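Local coordinates for ribosome inactivating type 1 protein (Iris hollandica, PDB 3MVG), which belongs to the type 1 ribosome-inactivating proteins, a plant family whose members consist of a single chain of mixed alpha/beta fold, at residues 126-138 with 147-159. Sequence-based numbering, arbitrary orientation. Where two conformers were deposited one is given.
Unlike the reference sequence in segment 126-138: Thr134 (reference Ser).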
loop_
_atom_site.group_PDB
_atom_site.type_symbol
_atom_site.label_atom_id
_atom_site.label_comp_id
_atom_site.label_asym_id
_atom_site.label_seq_id
_atom_site.Cartn_x
_atom_site.Cartn_y
_atom_site.Cartn_z
ATOM N N ILE A 126 -12.355 8.669 -4.340
ATOM C CA ILE A 126 -12.609 9.954 -3.699
ATOM C C ILE A 126 -13.925 10.591 -4.155
ATOM O O ILE A 126 -14.634 11.167 -3.338
ATOM C CB ILE A 126 -11.368 10.889 -3.805
ATOM C CG1 ILE A 126 -10.140 10.232 -3.149
ATOM C CG2 ILE A 126 -11.648 12.291 -3.235
ATOM C CD1 ILE A 126 -10.323 9.792 -1.698
ATOM N N ASN A 127 -14.279 10.465 -5.429
ATOM C CA ASN A 127 -15.582 10.977 -5.849
ATOM C C ASN A 127 -16.758 10.229 -5.199
ATOM O O ASN A 127 -17.664 10.872 -4.688
ATOM C CB ASN A 127 -15.707 11.069 -7.370
ATOM C CG ASN A 127 -15.027 12.301 -7.936
ATOM O OD1 ASN A 127 -15.309 13.424 -7.516
ATOM N ND2 ASN A 127 -14.132 12.096 -8.896
ATOM N N PRO A 128 -16.729 8.876 -5.172
ATOM C CA PRO A 128 -17.772 8.166 -4.404
ATOM C C PRO A 128 -17.805 8.555 -2.936
ATOM O O PRO A 128 -18.882 8.663 -2.359
ATOM C CB PRO A 128 -17.403 6.693 -4.596
ATOM C CG PRO A 128 -16.789 6.671 -5.959
ATOM C CD PRO A 128 -15.996 7.953 -6.064
ATOM N N LEU A 129 -16.636 8.781 -2.343
ATOM C CA LEU A 129 -16.546 9.205 -0.948
ATOM C C LEU A 129 -17.266 10.549 -0.747
ATOM O O LEU A 129 -18.094 10.696 0.155
ATOM C CB LEU A 129 -15.076 9.287 -0.518
ATOM C CG LEU A 129 -14.740 9.104 0.963
ATOM C CD1 LEU A 129 -13.242 8.928 1.161
ATOM C CD2 LEU A 129 -15.247 10.267 1.792
ATOM N N ALA A 130 -16.959 11.518 -1.608
ATOM C CA ALA A 130 -17.615 12.832 -1.566
ATOM C C ALA A 130 -19.123 12.717 -1.767
ATOM O O ALA A 130 -19.896 13.324 -1.029
ATOM C CB ALA A 130 -17.009 13.764 -2.603
ATOM N N THR A 131 -19.538 11.910 -2.734
ATOM C CA THR A 131 -20.959 11.730 -3.009
ATOM C C THR A 131 -21.689 11.103 -1.818
ATOM O O THR A 131 -22.804 11.507 -1.480
ATOM C CB THR A 131 -21.145 10.907 -4.279
ATOM O OG1 THR A 131 -20.632 11.667 -5.378
ATOM C CG2 THR A 131 -22.620 10.587 -4.525
ATOM N N ALA A 132 -21.050 10.138 -1.165
ATOM C CA ALA A 132 -21.636 9.491 0.001
ATOM C C ALA A 132 -21.809 10.494 1.140
ATOM O O ALA A 132 -22.844 10.501 1.812
ATOM C CB ALA A 132 -20.783 8.297 0.430
ATOM N N ILE A 133 -20.805 11.343 1.358
ATOM C CA ILE A 133 -20.920 12.387 2.371
ATOM C C ILE A 133 -22.081 13.326 2.061
ATOM O O ILE A 133 -22.903 13.612 2.931
ATOM C CB ILE A 133 -19.624 13.208 2.505
ATOM C CG1 ILE A 133 -18.458 12.327 2.963
ATOM C CG2 ILE A 133 -19.830 14.390 3.460
ATOM C CD1 ILE A 133 -17.096 12.967 2.663
ATOM N N THR A 134 -22.152 13.802 0.819
ATOM C CA THR A 134 -23.221 14.726 0.416
ATOM C C THR A 134 -24.592 14.086 0.603
ATOM O O THR A 134 -25.534 14.736 1.076
ATOM C CB THR A 134 -23.062 15.165 -1.046
ATOM O OG1 THR A 134 -21.827 15.860 -1.203
ATOM C CG2 THR A 134 -24.170 16.099 -1.457
ATOM N N THR A 135 -24.700 12.815 0.229
ATOM C CA THR A 135 -25.966 12.096 0.312
ATOM C C THR A 135 -26.439 11.999 1.756
ATOM O O THR A 135 -27.595 12.316 2.058
ATOM C CB THR A 135 -25.853 10.708 -0.332
ATOM O OG1 THR A 135 -25.504 10.863 -1.713
ATOM C CG2 THR A 135 -27.172 9.957 -0.251
ATOM N N LEU A 136 -25.549 11.611 2.664
ATOM C CA LEU A 136 -25.906 11.554 4.065
ATOM C C LEU A 136 -26.156 12.946 4.626
ATOM O O LEU A 136 -27.048 13.134 5.455
ATOM C CB LEU A 136 -24.832 10.835 4.878
ATOM C CG LEU A 136 -24.655 9.340 4.573
ATOM C CD1 LEU A 136 -23.748 8.714 5.615
ATOM C CD2 LEU A 136 -25.994 8.586 4.522
ATOM N N HIS A 137 -25.399 13.940 4.159
ATOM C CA HIS A 137 -25.607 15.311 4.626
ATOM C C HIS A 137 -27.036 15.780 4.361
ATOM O O HIS A 137 -27.651 16.420 5.216
ATOM C CB HIS A 137 -24.618 16.275 3.972
ATOM C CG HIS A 137 -24.698 17.664 4.520
ATOM N ND1 HIS A 137 -25.513 18.631 3.972
ATOM C CD2 HIS A 137 -24.099 18.234 5.592
ATOM C CE1 HIS A 137 -25.390 19.747 4.670
ATOM N NE2 HIS A 137 -24.540 19.533 5.657
ATOM N N ASN A 138 -27.553 15.438 3.187
ATOM C CA ASN A 138 -28.840 15.942 2.720
ATOM C C ASN A 138 -30.046 15.072 3.044
ATOM O O ASN A 138 -31.173 15.563 3.020
ATOM C CB ASN A 138 -28.771 16.207 1.218
ATOM C CG ASN A 138 -27.755 17.274 0.864
ATOM O OD1 ASN A 138 -27.423 18.134 1.685
ATOM N ND2 ASN A 138 -27.248 17.221 -0.361
ATOM N N SER A 147 -30.517 5.131 -0.368
ATOM C CA SER A 147 -29.283 5.894 -0.579
ATOM C C SER A 147 -28.457 6.043 0.688
ATOM O O SER A 147 -27.249 6.273 0.604
ATOM C CB SER A 147 -29.585 7.267 -1.182
ATOM O OG SER A 147 -30.260 8.096 -0.253
ATOM N N VAL A 148 -29.088 5.913 1.852
ATOM C CA VAL A 148 -28.359 5.931 3.119
ATOM C C VAL A 148 -27.517 4.664 3.226
ATOM O O VAL A 148 -26.316 4.720 3.504
ATOM C CB VAL A 148 -29.307 6.041 4.329
ATOM C CG1 VAL A 148 -28.531 5.994 5.650
ATOM C CG2 VAL A 148 -30.095 7.321 4.248
ATOM N N ALA A 149 -28.136 3.511 2.993
ATOM C CA ALA A 149 -27.403 2.254 3.010
ATOM C C ALA A 149 -26.297 2.237 1.958
ATOM O O ALA A 149 -25.176 1.805 2.242
ATOM C CB ALA A 149 -28.352 1.079 2.817
ATOM N N ARG A 150 -26.597 2.717 0.749
ATOM C CA ARG A 150 -25.583 2.749 -0.301
ATOM C C ARG A 150 -24.383 3.604 0.122
ATOM O O ARG A 150 -23.223 3.210 -0.043
ATOM C CB ARG A 150 -26.161 3.288 -1.608
ATOM C CG ARG A 150 -25.251 3.030 -2.792
ATOM C CD ARG A 150 -25.551 3.954 -3.964
ATOM N NE ARG A 150 -24.730 3.610 -5.125
ATOM C CZ ARG A 150 -23.448 3.958 -5.279
ATOM N NH1 ARG A 150 -22.815 4.667 -4.348
ATOM N NH2 ARG A 150 -22.790 3.575 -6.362
ATOM N N SER A 151 -24.673 4.770 0.693
ATOM C CA SER A 151 -23.618 5.695 1.114
ATOM C C SER A 151 -22.795 5.134 2.260
ATOM O O SER A 151 -21.574 5.299 2.287
ATOM C CB SER A 151 -24.205 7.057 1.470
ATOM O OG SER A 151 -24.833 7.621 0.319
ATOM N N LEU A 152 -23.451 4.443 3.187
ATOM C CA LEU A 152 -22.743 3.783 4.279
ATOM C C LEU A 152 -21.843 2.653 3.795
ATOM O O LEU A 152 -20.758 2.463 4.323
ATOM C CB LEU A 152 -23.717 3.298 5.349
ATOM C CG LEU A 152 -24.290 4.395 6.245
ATOM C CD1 LEU A 152 -25.447 3.846 7.068
ATOM C CD2 LEU A 152 -23.229 5.021 7.150
ATOM N N ILE A 153 -22.257 1.931 2.763
ATOM C CA ILE A 153 -21.392 0.909 2.168
ATOM C C ILE A 153 -20.078 1.538 1.700
ATOM O O ILE A 153 -18.995 0.990 1.932
ATOM C CB ILE A 153 -22.106 0.186 1.000
ATOM C CG1 ILE A 153 -23.193 -0.734 1.562
ATOM C CG2 ILE A 153 -21.117 -0.615 0.163
ATOM C CD1 ILE A 153 -24.153 -1.285 0.515
ATOM N N VAL A 154 -20.178 2.685 1.026
ATOM C CA VAL A 154 -19.000 3.407 0.540
ATOM C C VAL A 154 -18.136 3.877 1.717
ATOM O O VAL A 154 -16.929 3.623 1.761
ATOM C CB VAL A 154 -19.405 4.605 -0.358
ATOM C CG1 VAL A 154 -18.195 5.462 -0.721
ATOM C CG2 VAL A 154 -20.091 4.110 -1.632
ATOM N N LEU A 155 -18.759 4.542 2.684
ATOM C CA LEU A 155 -18.007 5.137 3.800
ATOM C C LEU A 155 -17.392 4.101 4.733
ATOM O O LEU A 155 -16.255 4.259 5.157
ATOM C CB LEU A 155 -18.875 6.123 4.577
ATOM C CG LEU A 155 -19.313 7.329 3.743
ATOM C CD1 LEU A 155 -20.242 8.231 4.533
ATOM C CD2 LEU A 155 -18.135 8.120 3.166
ATOM N N ILE A 156 -18.137 3.041 5.038
ATOM C CA ILE A 156 -17.606 1.960 5.856
ATOM C C ILE A 156 -16.360 1.360 5.207
ATOM O O ILE A 156 -15.343 1.145 5.876
ATOM C CB ILE A 156 -18.677 0.892 6.150
ATOM C CG1 ILE A 156 -19.709 1.459 7.134
ATOM C CG2 ILE A 156 -18.028 -0.388 6.689
ATOM C CD1 ILE A 156 -21.013 0.677 7.213
ATOM N N GLN A 157 -16.412 1.112 3.911
ATOM C CA GLN A 157 -15.253 0.539 3.248
ATOM C C GLN A 157 -14.062 1.484 3.197
ATOM O O GLN A 157 -12.929 1.048 3.359
ATOM C CB GLN A 157 -15.607 0.025 1.866
ATOM C CG GLN A 157 -16.506 -1.188 1.900
ATOM C CD GLN A 157 -16.790 -1.696 0.521
ATOM O OE1 GLN A 157 -16.181 -2.666 0.062
ATOM N NE2 GLN A 157 -17.691 -1.023 -0.174
ATOM N N LEU A 158 -14.311 2.775 2.993
ATOM C CA LEU A 158 -13.226 3.744 2.837
ATOM C C LEU A 158 -12.704 4.313 4.148
ATOM O O LEU A 158 -11.689 5.025 4.147
ATOM C CB LEU A 158 -13.623 4.857 1.861
ATOM C CG LEU A 158 -13.890 4.365 0.438
ATOM C CD1 LEU A 158 -14.395 5.508 -0.420
ATOM C CD2 LEU A 158 -12.630 3.778 -0.162
ATOM N N VAL A 159 -13.368 3.994 5.258
ATOM C CA VAL A 159 -12.926 4.428 6.578
ATOM C C VAL A 159 -12.596 3.212 7.450
ATOM O O VAL A 159 -11.441 3.029 7.826
ATOM C CB VAL A 159 -13.973 5.354 7.256
ATOM C CG1 VAL A 159 -13.558 5.683 8.668
ATOM C CG2 VAL A 159 -14.154 6.632 6.435
#
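Two consecutive helices of the ribosome-inactivating protein fold, 126-138 and the 147-159 part of helix 146-164, pack at a steep angle, 136° between their N-to-C directions, with axes 8.8 Å apart at the closest. The small residues Ala132 and Ser151 mark the nearest passage of the backbones, their CA atoms 4.4 Å apart; Ala132 CB lies against Ser151 CB and the Ser151 carbonyl oxygen. Around this point the packing is knobs-into-holes in both directions. Leu136 enters the hole formed by Val148, Ser151, Leu152 and Leu155, and Leu155 enters that of Leu129, Ala132, Ile133 and Leu136. The two knobs meet tip to tip, Leu136 CD1 to Leu155 CD1 at 3.7 Å, while the Leu136 side chain crosses that of Val148 at about a right angle, its CD2 touching Val148 CG1 at 3.8 Å. Toward the start of helix 126-138, CD1 of Leu158 rests on CB of Leu129 at 3.8 Å, and Val154 CG1 lies over the carbonyl of Pro128. On the hydroxyl-bearing flank, Ser151 OG approaches Thr135 CB to 3.3 Å, a close van der Waals contact. With OG beside its own backbone N (chi1 -62°), Ser151 donates back to Ser147 O at 2.8 Å; Thr135 OG1 does likewise to Thr131 O, also at 2.8 Å, from the face of that carbonyl opposite Thr135 N. Tyr76 of strand 72-78 and Ile62 of strand 61-67 touch Leu136, joining the helix pair to the central sheet. Since the Ser151 and Thr135 hydroxyls donate within their own helices, the buried Ser151 probably needs no polar partner across the interface, and cohesion between the helices rests on close apolar packing.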